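Local coordinates for fimbrial subunit type 1 (Actinomyces oris, PDB 3UXF), which forms the major structural subunit of a surface fimbria of this oral bacterium, at residues Val86-Tyr91 / Lys95-Leu100. Residues are numbered along the deposited sequence; the frame is centred on the assembly and turned at random.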
loop_
_atom_site.group_PDB
_atom_site.type_symbol
_atom_site.label_atom_id
_atom_site.label_comp_id
_atom_site.label_asym_id
_atom_site.label_seq_id
_atom_site.Cartn_x
_atom_site.Cartn_y
_atom_site.Cartn_z
ATOM N N VAL A 86 -40.010 -15.318 1.992
ATOM C CA VAL A 86 -40.914 -14.623 1.089
ATOM C C VAL A 86 -41.216 -15.571 -0.055
ATOM O O VAL A 86 -40.358 -16.343 -0.499
ATOM C CB VAL A 86 -40.330 -13.301 0.509
ATOM C CG1 VAL A 86 -40.184 -12.231 1.615
ATOM C CG2 VAL A 86 -39.010 -13.560 -0.192
ATOM N N ASP A 87 -42.461 -15.553 -0.513
ATOM C CA ASP A 87 -42.844 -16.445 -1.598
ATOM C C ASP A 87 -42.847 -15.655 -2.898
ATOM O O ASP A 87 -43.760 -14.856 -3.141
ATOM C CB ASP A 87 -44.259 -16.996 -1.304
ATOM C CG ASP A 87 -44.734 -18.008 -2.325
ATOM O OD1 ASP A 87 -44.133 -18.118 -3.413
ATOM O OD2 ASP A 87 -45.741 -18.726 -2.023
ATOM N N LEU A 88 -41.839 -15.886 -3.754
ATOM C CA LEU A 88 -41.722 -15.055 -4.953
ATOM C C LEU A 88 -42.650 -15.567 -6.072
ATOM O O LEU A 88 -42.656 -15.024 -7.194
ATOM C CB LEU A 88 -40.266 -14.973 -5.432
ATOM C CG LEU A 88 -39.340 -14.188 -4.478
ATOM C CD1 LEU A 88 -38.036 -13.920 -5.220
ATOM C CD2 LEU A 88 -39.978 -12.877 -4.040
ATOM N N THR A 89 -43.448 -16.588 -5.774
ATOM C CA THR A 89 -44.499 -16.949 -6.709
ATOM C C THR A 89 -45.767 -16.140 -6.440
ATOM O O THR A 89 -46.796 -16.381 -7.082
ATOM C CB THR A 89 -44.831 -18.466 -6.717
ATOM O OG1 THR A 89 -45.518 -18.823 -5.520
ATOM C CG2 THR A 89 -43.576 -19.315 -6.854
ATOM N N THR A 90 -45.684 -15.179 -5.524
ATOM C CA THR A 90 -46.794 -14.282 -5.200
ATOM C C THR A 90 -46.330 -12.822 -5.245
ATOM O O THR A 90 -45.165 -12.484 -4.928
ATOM C CB THR A 90 -47.338 -14.560 -3.780
ATOM O OG1 THR A 90 -46.396 -14.104 -2.805
ATOM C CG2 THR A 90 -47.586 -16.079 -3.599
ATOM N N TYR A 91 -47.252 -11.944 -5.610
ATOM C CA TYR A 91 -46.989 -10.524 -5.544
ATOM C C TYR A 91 -46.616 -10.120 -4.107
ATOM O O TYR A 91 -45.691 -9.324 -3.906
ATOM C CB TYR A 91 -48.226 -9.734 -6.013
ATOM C CG TYR A 91 -48.134 -8.247 -5.763
ATOM C CD1 TYR A 91 -47.487 -7.398 -6.666
ATOM C CD2 TYR A 91 -48.654 -7.683 -4.603
ATOM C CE1 TYR A 91 -47.413 -6.057 -6.439
ATOM C CE2 TYR A 91 -48.546 -6.329 -4.361
ATOM C CZ TYR A 91 -47.927 -5.529 -5.281
ATOM O OH TYR A 91 -47.831 -4.181 -5.038
ATOM N N LYS A 95 -43.624 -7.755 -2.752
ATOM C CA LYS A 95 -43.976 -6.528 -2.030
ATOM C C LYS A 95 -43.233 -6.462 -0.692
ATOM O O LYS A 95 -42.723 -5.413 -0.335
ATOM C CB LYS A 95 -45.505 -6.416 -1.864
ATOM C CG LYS A 95 -46.016 -5.173 -1.095
ATOM C CD LYS A 95 -45.512 -3.903 -1.718
ATOM C CE LYS A 95 -46.315 -2.696 -1.242
ATOM N NZ LYS A 95 -46.295 -2.591 0.247
ATOM N N THR A 96 -43.162 -7.584 0.023
ATOM C CA THR A 96 -42.384 -7.637 1.265
ATOM C C THR A 96 -40.949 -7.207 1.028
ATOM O O THR A 96 -40.372 -6.419 1.796
ATOM C CB THR A 96 -42.406 -9.036 1.877
ATOM O OG1 THR A 96 -43.758 -9.367 2.198
ATOM C CG2 THR A 96 -41.510 -9.119 3.142
ATOM N N LEU A 97 -40.347 -7.725 -0.036
ATOM C CA LEU A 97 -38.973 -7.314 -0.357
ATOM C C LEU A 97 -38.867 -5.824 -0.682
ATOM O O LEU A 97 -37.915 -5.160 -0.248
ATOM C CB LEU A 97 -38.420 -8.123 -1.546
ATOM C CG LEU A 97 -38.102 -9.596 -1.312
ATOM C CD1 LEU A 97 -37.500 -10.182 -2.607
ATOM C CD2 LEU A 97 -37.132 -9.827 -0.167
ATOM N N ALA A 98 -39.800 -5.320 -1.478
ATOM C CA ALA A 98 -39.796 -3.923 -1.880
ATOM C C ALA A 98 -39.867 -3.037 -0.637
ATOM O O ALA A 98 -39.186 -2.019 -0.560
ATOM C CB ALA A 98 -40.967 -3.629 -2.810
ATOM N N ASP A 99 -40.675 -3.463 0.333
ATOM C CA ASP A 99 -40.896 -2.681 1.552
ATOM C C ASP A 99 -39.634 -2.528 2.379
ATOM O O ASP A 99 -39.555 -1.630 3.221
ATOM C CB ASP A 99 -41.956 -3.329 2.446
ATOM C CG ASP A 99 -43.349 -3.179 1.908
ATOM O OD1 ASP A 99 -43.529 -2.466 0.907
ATOM O OD2 ASP A 99 -44.268 -3.786 2.510
ATOM N N LEU A 100 -38.655 -3.404 2.169
ATOM C CA LEU A 100 -37.381 -3.306 2.880
ATOM C C LEU A 100 -36.573 -2.119 2.385
ATOM O O LEU A 100 -35.664 -1.663 3.064
ATOM C CB LEU A 100 -36.546 -4.555 2.661
ATOM C CG LEU A 100 -37.097 -5.897 3.113
ATOM C CD1 LEU A 100 -36.174 -6.992 2.605
ATOM C CD2 LEU A 100 -37.216 -5.949 4.624
#
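Tyr-91 opens helix 91-99 and Lys-95 follows one turn later, its N-H bonding to Tyr-91 O at 2.8 Å, an alpha-helical i to i+4 hydrogen bond. Before it, a type I beta turn from Asp-87 to Thr-90 folds the chain so that the following helix comes back alongside Val-86, whose CA lies 7.1 Å from that of Thr-96. Asp-87 O accepts both Thr-90 N and, at 2.8 Å, Thr-90 OG1, which also caps the N-H of Gly-93. Asp-87 OD1 closes an Asx turn on Thr-89 N and takes Thr-89 OG1 as well, both from one face of the carboxylate plane.

On the inner side, Val-86 CG1 meets Thr-96 CG2 at 3.7 Å, a methyl-to-methyl contact, while Thr-96 OG1 bonds to Asp-92 O. Leu-97 forks over the loop: CD1 packs on Leu-88 CD2 at 3.9 Å and CD2 faces Val-86 CG2, each pair of side chains crossing near a right angle. Outside, with CG anti to the backbone N in both residues (chi1 170° and 179°), Tyr-91 and Lys-95 run side by side, and Tyr-91 CE2 lies 3.9 Å from Lys-95 CB. Bends at chi2 and chi4 bring Lys-95 NZ to Asp-99 OD1, a salt bridge of 2.8 Å.

Val-86 and Leu-97 also touch Ala-137 of strand 136-144, and Leu-88 and Leu-97 touch Thr-158 of strand 155-159. This is an N-capped helix, entered through a beta turn and laid against a sheet of the N-terminal pilin domain.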